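Local coordinates for protein 3,4-dihydroxy-2-butanone 4-phosphate synthase (Candida albicans, PDB 1TKS) that catalyses the conversion of D-ribulose 5-phosphate to formate and 3,4-dihydroxy-2-butanone 4-phosphate, a step of riboflavin biosynthesis, at residues N3-I8 with I192-Q197; G18-V23 with L35-E40; L70-M75 with I89-A94; L108-L113 with G127-L132. All coordinates share one frame; numbering follows the deposited sequence.

The four contacts run from one side of the fold to the other. Contact 1 joins the N-terminal segment to the start of the C-terminal helix, so the other three lie between its segments in sequence; contacts 2, 3 and 4 then follow in order. Contacts 1 and 2, with centres about 14 Å apart, share a mixed four-stranded sheet, in which strands 21-24 and 191-194 are neighbours. Contacts 3 and 4, about 8 Å apart between centres, lie where strand 91-93, helix 103-114 and strand 129-134 meet. Both touch the second subunit, whereas contacts 1 and 2 stay within one subunit, so one side of the fold serves the dimer. Ala39 packing on Thr110 joins the two halves.

Contact 1 (N3-I8 with I192-Q197)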
loop_
_atom_site.group_PDB
_atom_site.type_symbol
_atom_site.label_atom_id
_atom_site.label_comp_id
_atom_site.label_asym_id
_atom_site.label_seq_id
_atom_site.Cartn_x
_atom_site.Cartn_y
_atom_site.Cartn_z
ATOM N N ASN B 3 31.762 3.315 8.911
ATOM C CA ASN B 3 31.528 1.910 9.347
ATOM C C ASN B 3 30.040 1.560 9.324
ATOM O O ASN B 3 29.646 0.461 9.721
ATOM C CB ASN B 3 32.087 1.699 10.758
ATOM C CG ASN B 3 31.408 2.575 11.795
ATOM O OD1 ASN B 3 31.449 3.802 11.712
ATOM N ND2 ASN B 3 30.777 1.943 12.779
ATOM N N ILE B 4 29.216 2.499 8.870
ATOM C CA ILE B 4 27.777 2.277 8.793
ATOM C C ILE B 4 27.259 2.460 7.375
ATOM O O ILE B 4 26.561 1.595 6.843
ATOM C CB ILE B 4 26.999 3.245 9.721
ATOM C CG1 ILE B 4 27.278 2.902 11.185
ATOM C CG2 ILE B 4 25.500 3.160 9.432
ATOM C CD1 ILE B 4 26.600 3.832 12.175
ATOM N N PHE B 5 27.606 3.587 6.761
ATOM C CA PHE B 5 27.143 3.872 5.411
ATOM C C PHE B 5 28.145 3.528 4.317
ATOM O O PHE B 5 29.346 3.779 4.442
ATOM C CB PHE B 5 26.734 5.344 5.292
ATOM C CG PHE B 5 25.717 5.770 6.316
ATOM C CD1 PHE B 5 26.116 6.391 7.498
ATOM C CD2 PHE B 5 24.357 5.525 6.112
ATOM C CE1 PHE B 5 25.182 6.752 8.460
ATOM C CE2 PHE B 5 23.417 5.886 7.075
ATOM C CZ PHE B 5 23.826 6.503 8.253
ATOM N N THR B 6 27.620 2.953 3.240
ATOM C CA THR B 6 28.404 2.546 2.079
ATOM C C THR B 6 28.765 3.746 1.203
ATOM O O THR B 6 27.936 4.624 0.970
ATOM C CB THR B 6 27.602 1.535 1.223
ATOM O OG1 THR B 6 27.423 0.319 1.959
ATOM C CG2 THR B 6 28.322 1.233 -0.082
ATOM N N PRO B 7 30.017 3.808 0.721
ATOM C CA PRO B 7 30.445 4.921 -0.138
ATOM C C PRO B 7 29.529 4.980 -1.362
ATOM O O PRO B 7 29.169 3.944 -1.925
ATOM C CB PRO B 7 31.874 4.537 -0.513
ATOM C CG PRO B 7 32.341 3.773 0.679
ATOM C CD PRO B 7 31.147 2.907 1.010
ATOM N N ILE B 8 29.167 6.188 -1.785
ATOM C CA ILE B 8 28.266 6.357 -2.922
ATOM C C ILE B 8 28.618 5.569 -4.181
ATOM O O ILE B 8 27.746 4.940 -4.774
ATOM C CB ILE B 8 28.119 7.851 -3.320
ATOM C CG1 ILE B 8 27.181 8.572 -2.352
ATOM C CG2 ILE B 8 27.533 7.961 -4.718
ATOM C CD1 ILE B 8 27.560 8.454 -0.936
ATOM N N ILE B 192 23.682 0.456 2.873
ATOM C CA ILE B 192 22.939 1.591 3.415
ATOM C C ILE B 192 23.629 2.910 3.094
ATOM O O ILE B 192 24.849 3.015 3.191
ATOM C CB ILE B 192 22.821 1.476 4.953
ATOM C CG1 ILE B 192 22.262 0.102 5.329
ATOM C CG2 ILE B 192 21.940 2.597 5.501
ATOM C CD1 ILE B 192 22.309 -0.181 6.811
ATOM N N ILE B 193 22.847 3.909 2.701
ATOM C CA ILE B 193 23.384 5.235 2.398
ATOM C C ILE B 193 22.422 6.274 2.965
ATOM O O ILE B 193 21.348 5.927 3.456
ATOM C CB ILE B 193 23.491 5.500 0.866
ATOM C CG1 ILE B 193 22.117 5.347 0.205
ATOM C CG2 ILE B 193 24.490 4.545 0.227
ATOM C CD1 ILE B 193 22.037 5.943 -1.190
ATOM N N ASN B 194 22.809 7.542 2.922
ATOM C CA ASN B 194 21.910 8.591 3.374
ATOM C C ASN B 194 21.934 9.724 2.354
ATOM O O ASN B 194 22.901 9.875 1.602
ATOM C CB ASN B 194 22.239 9.055 4.811
ATOM C CG ASN B 194 23.590 9.730 4.940
ATOM O OD1 ASN B 194 23.757 10.888 4.562
ATOM N ND2 ASN B 194 24.563 9.009 5.493
ATOM N N ILE B 195 20.849 10.491 2.301
ATOM C CA ILE B 195 20.723 11.576 1.333
ATOM C C ILE B 195 21.763 12.667 1.479
ATOM O O ILE B 195 22.249 13.194 0.483
ATOM C CB ILE B 195 19.315 12.193 1.388
ATOM C CG1 ILE B 195 18.287 11.131 0.988
ATOM C CG2 ILE B 195 19.233 13.407 0.466
ATOM C CD1 ILE B 195 16.842 11.571 1.128
ATOM N N ASN B 196 22.099 13.016 2.715
ATOM C CA ASN B 196 23.106 14.038 2.948
ATOM C C ASN B 196 24.396 13.591 2.278
ATOM O O ASN B 196 25.087 14.369 1.618
ATOM C CB ASN B 196 23.341 14.214 4.445
ATOM C CG ASN B 196 22.797 15.520 4.963
ATOM O OD1 ASN B 196 21.586 15.744 4.977
ATOM N ND2 ASN B 196 23.693 16.401 5.387
ATOM N N GLN B 197 24.706 12.315 2.460
ATOM C CA GLN B 197 25.898 11.704 1.896
ATOM C C GLN B 197 25.853 11.784 0.370
ATOM O O GLN B 197 26.864 12.048 -0.282
ATOM C CB GLN B 197 25.962 10.246 2.352
ATOM C CG GLN B 197 27.232 9.518 2.000
ATOM C CD GLN B 197 27.083 8.011 2.123
ATOM O OE1 GLN B 197 28.066 7.275 2.043
ATOM N NE2 GLN B 197 25.851 7.545 2.307
HETATM O O HOH W 1 26.267 0.006 4.428
#
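Phe5 lays its ring beside the end of strand 191-194, with Asn194 ND2 over the centre of one face, 3.4 Å above the plane. The amide stands on that face almost upright, its plane 86° from the ring, while Ile4 CG2 sits over the opposite face. Because chi1 of Phe5 is -55°, CG lies beside the backbone N and the ring can also meet Ile192 CG2, 3.8 Å from Phe5 CD2. Asn194 suits its place because it does two jobs: with its CG held between the backbone N and the carbonyl carbon (chi1 65°), Asn194 OD1 turns back to accept from Gln197 N at 2.7 Å, the N-cap bond of the next helix, and ND2 is left facing the ring. The backbones join through Thr6 N, which gives a nearly straight bond to Ile192 O at 2.8 Å. A water bridges Ile4 O, Thr6 OG1 and Ile192 N. Ile193 CG2 packs 3.5 Å from Thr6 O. This irregular segment thus runs along strand 191-194, the outermost strand within this chain, which pairs in parallel with strand 21-24; Ile193 reaches Leu152 of helix 145-155, and Ile8, opening helix 8-16, packs on Leu198 and Tyr201 of helix 195-203.

Contact 2 (G18-V23 with L35-E40); sequences GEFLIV and LIMAAE
A beta hairpin of strands 21-24 and 34-38 frames this contact in the middle of the mixed sheet. Leu21 and Ile36 form an antiparallel hydrogen-bonded pair: Leu21 N reaches Ile36 O and Ile36 N reaches Leu21 O, each at 2.9 Å. Ile22 and Leu35 make the next, non-hydrogen-bonded pair, their side chains side by side with Ile22 CG1 3.8 Å from Leu35 CD2. On the face of Leu21 and Ile36, Ile36 crosses Val23, Ile36 CD1 meeting Val23 CG2 at 3.5 Å; branched residues suit such strands, filling space close to the backbone. Met37 lies over Phe20, its SD 3.8 Å from the centroid of the Phe20 ring and 19° off the normal, a Met-aromatic contact. The bend at chi3 (-78°) brings Met37 CE back to Gly18 O, 3.6 Å away. Gly18, with positive phi, is the C-prime residue of the Schellman motif ending helix 8-16, a place glycine fills without strain. A water accepts from Ala38 N and donates to Glu19 O, bridging the loop before strand 21-24 to the end of strand 34-38. The chemistry is that of a buried apolar core with polarisable sulfur against an aromatic face, flanking strands taking up other backbone groups.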
loop_
_atom_site.group_PDB
_atom_site.type_symbol
_atom_site.label_atom_id
_atom_site.label_comp_id
_atom_site.label_asym_id
_atom_site.label_seq_id
_atom_site.Cartn_x
_atom_site.Cartn_y
_atom_site.Cartn_z
ATOM N N GLY B 18 20.924 -4.002 -9.905
ATOM C CA GLY B 18 19.604 -4.402 -9.447
ATOM C C GLY B 18 19.408 -4.669 -7.965
ATOM O O GLY B 18 18.426 -5.303 -7.574
ATOM N N GLU B 19 20.327 -4.197 -7.135
ATOM C CA GLU B 19 20.190 -4.406 -5.705
ATOM C C GLU B 19 19.417 -3.265 -5.082
ATOM O O GLU B 19 19.295 -2.180 -5.657
ATOM C CB GLU B 19 21.553 -4.475 -5.013
ATOM C CG GLU B 19 22.516 -5.486 -5.581
ATOM C CD GLU B 19 23.783 -5.591 -4.758
ATOM O OE1 GLU B 19 24.833 -5.950 -5.330
ATOM O OE2 GLU B 19 23.727 -5.323 -3.536
ATOM N N PHE B 20 18.897 -3.535 -3.895
ATOM C CA PHE B 20 18.174 -2.545 -3.123
ATOM C C PHE B 20 19.229 -1.770 -2.351
ATOM O O PHE B 20 20.362 -2.231 -2.182
ATOM C CB PHE B 20 17.268 -3.216 -2.091
ATOM C CG PHE B 20 15.924 -3.611 -2.605
ATOM C CD1 PHE B 20 15.595 -4.951 -2.787
ATOM C CD2 PHE B 20 14.963 -2.642 -2.869
ATOM C CE1 PHE B 20 14.319 -5.315 -3.218
ATOM C CE2 PHE B 20 13.689 -2.999 -3.299
ATOM C CZ PHE B 20 13.367 -4.339 -3.476
ATOM N N LEU B 21 18.843 -0.590 -1.895
ATOM C CA LEU B 21 19.689 0.236 -1.056
ATOM C C LEU B 21 18.758 0.723 0.044
ATOM O O LEU B 21 17.592 1.019 -0.213
ATOM C CB LEU B 21 20.257 1.439 -1.815
ATOM C CG LEU B 21 21.422 1.175 -2.766
ATOM C CD1 LEU B 21 21.819 2.476 -3.456
ATOM C CD2 LEU B 21 22.605 0.607 -1.995
ATOM N N ILE B 22 19.255 0.749 1.273
ATOM C CA ILE B 22 18.478 1.258 2.390
ATOM C C ILE B 22 18.899 2.717 2.416
ATOM O O ILE B 22 20.091 3.023 2.453
ATOM C CB ILE B 22 18.854 0.570 3.712
ATOM C CG1 ILE B 22 18.455 -0.903 3.650
ATOM C CG2 ILE B 22 18.154 1.262 4.882
ATOM C CD1 ILE B 22 19.029 -1.758 4.768
ATOM N N VAL B 23 17.923 3.613 2.375
ATOM C CA VAL B 23 18.210 5.038 2.345
ATOM C C VAL B 23 17.637 5.805 3.536
ATOM O O VAL B 23 16.442 5.729 3.808
ATOM C CB VAL B 23 17.664 5.648 1.029
ATOM C CG1 VAL B 23 17.947 7.129 0.973
ATOM C CG2 VAL B 23 18.300 4.941 -0.168
ATOM N N LEU B 35 13.514 1.286 1.549
ATOM C CA LEU B 35 14.189 0.447 0.568
ATOM C C LEU B 35 13.948 1.109 -0.784
ATOM O O LEU B 35 12.824 1.509 -1.090
ATOM C CB LEU B 35 13.593 -0.961 0.562
ATOM C CG LEU B 35 14.098 -1.879 1.671
ATOM C CD1 LEU B 35 13.298 -3.166 1.666
ATOM C CD2 LEU B 35 15.583 -2.160 1.458
ATOM N N ILE B 36 15.003 1.239 -1.583
ATOM C CA ILE B 36 14.898 1.847 -2.910
ATOM C C ILE B 36 15.727 1.071 -3.930
ATOM O O ILE B 36 16.842 0.641 -3.632
ATOM C CB ILE B 36 15.437 3.304 -2.944
ATOM C CG1 ILE B 36 14.799 4.140 -1.831
ATOM C CG2 ILE B 36 15.156 3.922 -4.313
ATOM C CD1 ILE B 36 15.235 5.600 -1.830
ATOM N N MET B 37 15.179 0.882 -5.125
ATOM C CA MET B 37 15.909 0.212 -6.199
ATOM C C MET B 37 15.416 0.715 -7.543
ATOM O O MET B 37 14.391 1.388 -7.622
ATOM C CB MET B 37 15.779 -1.321 -6.115
ATOM C CG MET B 37 14.431 -1.932 -6.523
ATOM S SD MET B 37 14.563 -3.712 -6.807
ATOM C CE MET B 37 15.318 -3.774 -8.415
ATOM N N ALA B 38 16.161 0.391 -8.593
ATOM C CA ALA B 38 15.820 0.808 -9.946
ATOM C C ALA B 38 14.475 0.232 -10.375
ATOM O O ALA B 38 14.251 -0.972 -10.289
ATOM C CB ALA B 38 16.909 0.365 -10.913
ATOM N N ALA B 39 13.582 1.098 -10.844
ATOM C CA ALA B 39 12.259 0.662 -11.273
ATOM C C ALA B 39 12.314 -0.366 -12.398
ATOM O O ALA B 39 11.565 -1.348 -12.393
ATOM C CB ALA B 39 11.423 1.871 -11.709
ATOM N N GLU B 40 13.200 -0.144 -13.364
ATOM C CA GLU B 40 13.319 -1.044 -14.505
ATOM C C GLU B 40 13.893 -2.411 -14.165
ATOM O O GLU B 40 13.820 -3.334 -14.975
ATOM C CB GLU B 40 14.178 -0.398 -15.595
ATOM C CG GLU B 40 15.599 -0.080 -15.160
ATOM C CD GLU B 40 16.302 0.844 -16.134
ATOM O OE1 GLU B 40 16.869 0.354 -17.132
ATOM O OE2 GLU B 40 16.268 2.066 -15.902
HETATM O O HOH W 2 18.490 -1.361 -8.256
#

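Contact 3 (L70-M75 with I89-A94)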
loop_
_atom_site.group_PDB
_atom_site.type_symbol
_atom_site.label_atom_id
_atom_site.label_comp_id
_atom_site.label_asym_id
_atom_site.label_seq_id
_atom_site.Cartn_x
_atom_site.Cartn_y
_atom_site.Cartn_z
ATOM N N LEU B 70 3.757 10.151 -19.771
ATOM C CA LEU B 70 2.860 9.023 -19.554
ATOM C C LEU B 70 1.453 9.461 -19.160
ATOM O O LEU B 70 0.580 8.625 -18.937
ATOM C CB LEU B 70 3.431 8.104 -18.471
ATOM C CG LEU B 70 4.744 7.393 -18.814
ATOM C CD1 LEU B 70 5.238 6.613 -17.605
ATOM C CD2 LEU B 70 4.526 6.464 -20.002
ATOM N N GLU B 71 1.241 10.773 -19.088
ATOM C CA GLU B 71 -0.050 11.340 -18.714
ATOM C C GLU B 71 -0.475 10.911 -17.315
ATOM O O GLU B 71 -1.590 10.430 -17.107
ATOM C CB GLU B 71 -1.128 10.953 -19.732
ATOM C CG GLU B 71 -0.881 11.513 -21.123
ATOM C CD GLU B 71 -2.019 11.227 -22.086
ATOM O OE1 GLU B 71 -1.910 11.623 -23.264
ATOM O OE2 GLU B 71 -3.018 10.607 -21.664
ATOM N N LEU B 72 0.434 11.085 -16.364
ATOM C CA LEU B 72 0.181 10.751 -14.969
ATOM C C LEU B 72 0.206 12.059 -14.181
ATOM O O LEU B 72 1.202 12.399 -13.541
ATOM C CB LEU B 72 1.261 9.795 -14.449
ATOM C CG LEU B 72 1.274 8.388 -15.058
ATOM C CD1 LEU B 72 2.494 7.617 -14.559
ATOM C CD2 LEU B 72 -0.012 7.658 -14.686
ATOM N N PRO B 73 -0.898 12.823 -14.232
ATOM C CA PRO B 73 -0.979 14.098 -13.519
ATOM C C PRO B 73 -1.127 13.939 -12.012
ATOM O O PRO B 73 -1.486 12.867 -11.521
ATOM C CB PRO B 73 -2.198 14.763 -14.152
ATOM C CG PRO B 73 -3.093 13.600 -14.421
ATOM C CD PRO B 73 -2.133 12.571 -14.997
ATOM N N PRO B 74 -0.834 15.008 -11.256
ATOM C CA PRO B 74 -0.945 14.977 -9.798
ATOM C C PRO B 74 -2.341 14.510 -9.409
ATOM O O PRO B 74 -3.324 14.828 -10.082
ATOM C CB PRO B 74 -0.686 16.428 -9.406
ATOM C CG PRO B 74 0.303 16.867 -10.442
ATOM C CD PRO B 74 -0.298 16.305 -11.711
ATOM N N MET B 75 -2.426 13.748 -8.328
ATOM C CA MET B 75 -3.705 13.235 -7.873
ATOM C C MET B 75 -4.657 14.388 -7.582
ATOM O O MET B 75 -5.858 14.294 -7.837
ATOM C CB MET B 75 -3.502 12.396 -6.618
ATOM C CG MET B 75 -4.691 11.558 -6.240
ATOM S SD MET B 75 -4.285 10.588 -4.796
ATOM C CE MET B 75 -3.405 9.204 -5.537
ATOM N N ILE B 89 -2.101 10.183 -10.092
ATOM C CA ILE B 89 -3.191 9.218 -10.094
ATOM C C ILE B 89 -2.507 7.852 -10.145
ATOM O O ILE B 89 -1.476 7.698 -10.794
ATOM C CB ILE B 89 -4.077 9.400 -11.334
ATOM C CG1 ILE B 89 -4.509 10.861 -11.435
ATOM C CG2 ILE B 89 -5.288 8.479 -11.260
ATOM C CD1 ILE B 89 -5.163 11.219 -12.751
ATOM N N THR B 90 -3.062 6.868 -9.450
ATOM C CA THR B 90 -2.464 5.538 -9.437
ATOM C C THR B 90 -2.662 4.849 -10.780
ATOM O O THR B 90 -3.486 5.280 -11.583
ATOM C CB THR B 90 -3.071 4.670 -8.332
ATOM O OG1 THR B 90 -4.491 4.608 -8.502
ATOM C CG2 THR B 90 -2.751 5.259 -6.966
ATOM N N CYS B 91 -1.926 3.766 -11.016
ATOM C CA CYS B 91 -2.029 3.063 -12.285
ATOM C C CYS B 91 -1.544 1.615 -12.247
ATOM O O CYS B 91 -0.823 1.199 -11.335
ATOM C CB CYS B 91 -1.224 3.813 -13.351
ATOM S SG CYS B 91 0.575 3.738 -13.064
ATOM N N ASP B 92 -1.967 0.866 -13.262
ATOM C CA ASP B 92 -1.604 -0.535 -13.477
ATOM C C ASP B 92 -1.272 -0.657 -14.960
ATOM O O ASP B 92 -1.953 -0.066 -15.801
ATOM C CB ASP B 92 -2.788 -1.471 -13.212
ATOM C CG ASP B 92 -3.055 -1.699 -11.741
ATOM O OD1 ASP B 92 -4.218 -1.998 -11.416
ATOM O OD2 ASP B 92 -2.117 -1.596 -10.929
ATOM N N PHE B 93 -0.235 -1.415 -15.285
ATOM C CA PHE B 93 0.109 -1.633 -16.686
ATOM C C PHE B 93 -0.967 -2.614 -17.142
ATOM O O PHE B 93 -1.165 -3.656 -16.516
ATOM C CB PHE B 93 1.485 -2.279 -16.810
ATOM C CG PHE B 93 1.987 -2.374 -18.220
ATOM C CD1 PHE B 93 2.255 -1.223 -18.953
ATOM C CD2 PHE B 93 2.217 -3.613 -18.807
ATOM C CE1 PHE B 93 2.753 -1.303 -20.251
ATOM C CE2 PHE B 93 2.716 -3.706 -20.110
ATOM C CZ PHE B 93 2.983 -2.546 -20.830
ATOM N N ALA B 94 -1.660 -2.282 -18.224
ATOM C CA ALA B 94 -2.746 -3.112 -18.733
ATOM C C ALA B 94 -2.378 -4.533 -19.151
ATOM O O ALA B 94 -2.838 -5.502 -18.549
ATOM C CB ALA B 94 -3.429 -2.401 -19.894
#
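Ile89 N donates to Pro73 O at 3.1 Å, the single hydrogen bond between the two segments. The N-H points at the oxygen with an angle of 149°, and the oxygen is approached almost head-on, in line with the carbonyl bond. A proline suits this place: its rigid ring holds the loop extended and offers an apolar surface to Ile89. With CG1 beside its backbone N (chi1 -52°) and the chain extended beyond (chi2 169°), the isoleucine crosses the proline at a slant, bringing Ile89 CD1 to 3.6 Å from Pro73 CG, while Ile89 CG1 passes 3.6 Å from Pro73 O. The bond and the apolar touch thus fasten the same two residues. Farther along, one methyl of Leu72, CD2, turns in to meet Cys91 CB at 4.2 Å. Leucine and the small cysteine belong here because both also pack on Leu113 of helix 103-114 and Pro131 of strand 129-134. On the other flank the flexible Met75 reaches Thr90 with its end, Met75 CE lying 4.2 Å from Thr90 CG2. Thr90 is two-sided: its methyl joins this apolar patch, and its hydroxyl is hydrogen-bonded to Gly127 N. Met75 and Thr90 also pack on Thr90 and Met75 of the second subunit, so this flank lies at the dimer interface. The contact closes the base of the long loop between the Schellman end of helix 64-69 and strand 91-93. That loop, part of it not modelled, holds Thr85, which probably binds D-ribulose 5-phosphate.

Contact 4 (L108-L113 with G127-L132)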
loop_
_atom_site.group_PDB
_atom_site.type_symbol
_atom_site.label_atom_id
_atom_site.label_comp_id
_atom_site.label_asym_id
_atom_site.label_seq_id
_atom_site.Cartn_x
_atom_site.Cartn_y
_atom_site.Cartn_z
ATOM N N LEU B 108 5.647 -5.569 -12.716
ATOM C CA LEU B 108 5.497 -5.319 -14.149
ATOM C C LEU B 108 5.127 -3.865 -14.398
ATOM O O LEU B 108 5.670 -3.224 -15.297
ATOM C CB LEU B 108 4.423 -6.241 -14.749
ATOM C CG LEU B 108 4.003 -6.056 -16.215
ATOM C CD1 LEU B 108 5.226 -6.110 -17.126
ATOM C CD2 LEU B 108 3.006 -7.149 -16.610
ATOM N N THR B 109 4.205 -3.339 -13.602
ATOM C CA THR B 109 3.795 -1.953 -13.762
ATOM C C THR B 109 4.974 -1.021 -13.493
ATOM O O THR B 109 5.187 -0.048 -14.220
ATOM C CB THR B 109 2.636 -1.608 -12.812
ATOM O OG1 THR B 109 1.477 -2.357 -13.195
ATOM C CG2 THR B 109 2.316 -0.121 -12.864
ATOM N N THR B 110 5.744 -1.324 -12.453
ATOM C CA THR B 110 6.894 -0.503 -12.104
ATOM C C THR B 110 7.933 -0.479 -13.228
ATOM O O THR B 110 8.437 0.587 -13.589
ATOM C CB THR B 110 7.537 -0.997 -10.793
ATOM O OG1 THR B 110 6.572 -0.897 -9.737
ATOM C CG2 THR B 110 8.750 -0.157 -10.438
ATOM N N ARG B 111 8.248 -1.643 -13.790
ATOM C CA ARG B 111 9.226 -1.707 -14.871
ATOM C C ARG B 111 8.687 -0.955 -16.088
ATOM O O ARG B 111 9.439 -0.287 -16.805
ATOM C CB ARG B 111 9.525 -3.164 -15.251
ATOM C CG ARG B 111 10.182 -4.001 -14.148
ATOM C CD ARG B 111 10.771 -5.298 -14.706
ATOM N NE ARG B 111 9.769 -6.113 -15.394
ATOM C CZ ARG B 111 8.919 -6.938 -14.787
ATOM N NH1 ARG B 111 8.941 -7.074 -13.464
ATOM N NH2 ARG B 111 8.033 -7.618 -15.503
ATOM N N SER B 112 7.381 -1.060 -16.309
ATOM C CA SER B 112 6.743 -0.398 -17.439
ATOM C C SER B 112 6.794 1.120 -17.313
ATOM O O SER B 112 6.913 1.829 -18.315
ATOM C CB SER B 112 5.297 -0.878 -17.574
ATOM O OG SER B 112 5.260 -2.275 -17.830
ATOM N N LEU B 113 6.708 1.634 -16.092
ATOM C CA LEU B 113 6.776 3.080 -15.929
ATOM C C LEU B 113 8.175 3.567 -16.283
ATOM O O LEU B 113 8.354 4.702 -16.720
ATOM C CB LEU B 113 6.412 3.479 -14.494
ATOM C CG LEU B 113 4.930 3.287 -14.144
ATOM C CD1 LEU B 113 4.744 3.272 -12.637
ATOM C CD2 LEU B 113 4.101 4.395 -14.786
ATOM N N GLY B 127 -5.051 2.588 -10.398
ATOM C CA GLY B 127 -4.390 1.298 -10.337
ATOM C C GLY B 127 -3.904 0.935 -8.949
ATOM O O GLY B 127 -4.438 1.415 -7.954
ATOM N N HIS B 128 -2.868 0.101 -8.892
ATOM C CA HIS B 128 -2.321 -0.360 -7.622
ATOM C C HIS B 128 -0.900 0.115 -7.331
ATOM O O HIS B 128 -0.310 -0.261 -6.317
ATOM C CB HIS B 128 -2.399 -1.883 -7.578
ATOM C CG HIS B 128 -3.802 -2.409 -7.605
ATOM N ND1 HIS B 128 -4.512 -2.695 -6.460
ATOM C CD2 HIS B 128 -4.632 -2.680 -8.641
ATOM C CE1 HIS B 128 -5.719 -3.121 -6.787
ATOM N NE2 HIS B 128 -5.818 -3.122 -8.104
ATOM N N ILE B 129 -0.347 0.921 -8.236
ATOM C CA ILE B 129 0.983 1.492 -8.056
ATOM C C ILE B 129 0.815 2.998 -7.888
ATOM O O ILE B 129 -0.018 3.621 -8.553
ATOM C CB ILE B 129 1.912 1.205 -9.268
ATOM C CG1 ILE B 129 2.458 -0.218 -9.173
ATOM C CG2 ILE B 129 3.062 2.211 -9.314
ATOM C CD1 ILE B 129 3.389 -0.464 -8.001
ATOM N N LEU B 130 1.607 3.569 -6.986
ATOM C CA LEU B 130 1.569 4.995 -6.694
ATOM C C LEU B 130 2.779 5.749 -7.267
ATOM O O LEU B 130 3.818 5.854 -6.612
ATOM C CB LEU B 130 1.516 5.203 -5.170
ATOM C CG LEU B 130 0.283 4.674 -4.418
ATOM C CD1 LEU B 130 0.725 3.841 -3.213
ATOM C CD2 LEU B 130 -0.593 5.841 -3.963
ATOM N N PRO B 131 2.667 6.276 -8.499
ATOM C CA PRO B 131 3.794 7.013 -9.080
ATOM C C PRO B 131 3.990 8.315 -8.305
ATOM O O PRO B 131 3.023 8.899 -7.814
ATOM C CB PRO B 131 3.343 7.281 -10.522
ATOM C CG PRO B 131 2.349 6.182 -10.796
ATOM C CD PRO B 131 1.591 6.099 -9.487
ATOM N N LEU B 132 5.239 8.761 -8.196
ATOM C CA LEU B 132 5.557 10.004 -7.492
ATOM C C LEU B 132 6.338 10.907 -8.435
ATOM O O LEU B 132 7.188 10.432 -9.183
ATOM C CB LEU B 132 6.405 9.723 -6.253
ATOM C CG LEU B 132 5.825 8.750 -5.229
ATOM C CD1 LEU B 132 6.699 8.751 -3.983
ATOM C CD2 LEU B 132 4.404 9.150 -4.881
#
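Ile129 fills the tight part of this contact, with CG1, CG2 and CD1 all touching one flank of helix 103-114. Its CG1 lies 3.7 Å from Thr109 CG2, its CD1 3.7 Å from Thr110 OG1, and its CG2 3.9 Å from Leu113 CD1. The branches are dealt out by chi1 of -80°, which sets CG1 beside the backbone N and CG2 anti to it, so that each arm meets a different part of the helix. Thr109 and Leu113 run alongside Ile129, pointing the other way, while Thr110 lies across it. Threonine suits both helical places: Thr109 turns its methyl to the isoleucine while OG1 bonds to Asp105 O and Phe93 N, and Thr110 OG1 bonds to Arg106 O, so the hydroxyls are satisfied inside a buried interface. Packing is looser at Pro131, whose CG comes only to 4.2 Å from Leu113 CD1. On the side turned from Ile129, partly exposed Arg111 bonds Ile42 O through NH1, and Ser112 OG joins its own N-H on Leu108 O from the opposite face of the carbonyl. At the other edge, partly exposed His128 meets the ring of Tyr57 of the second subunit. No hydrogen bond links the two segments; the axes of residues 108-113 and 129-132, 9.6 Å apart and 25° from parallel, are held by side chains alone. The helix is laid on strand 129-134, which pairs in parallel with strand 59-63 and carries a classic beta bulge, His128 and Ile129 both facing Cys91.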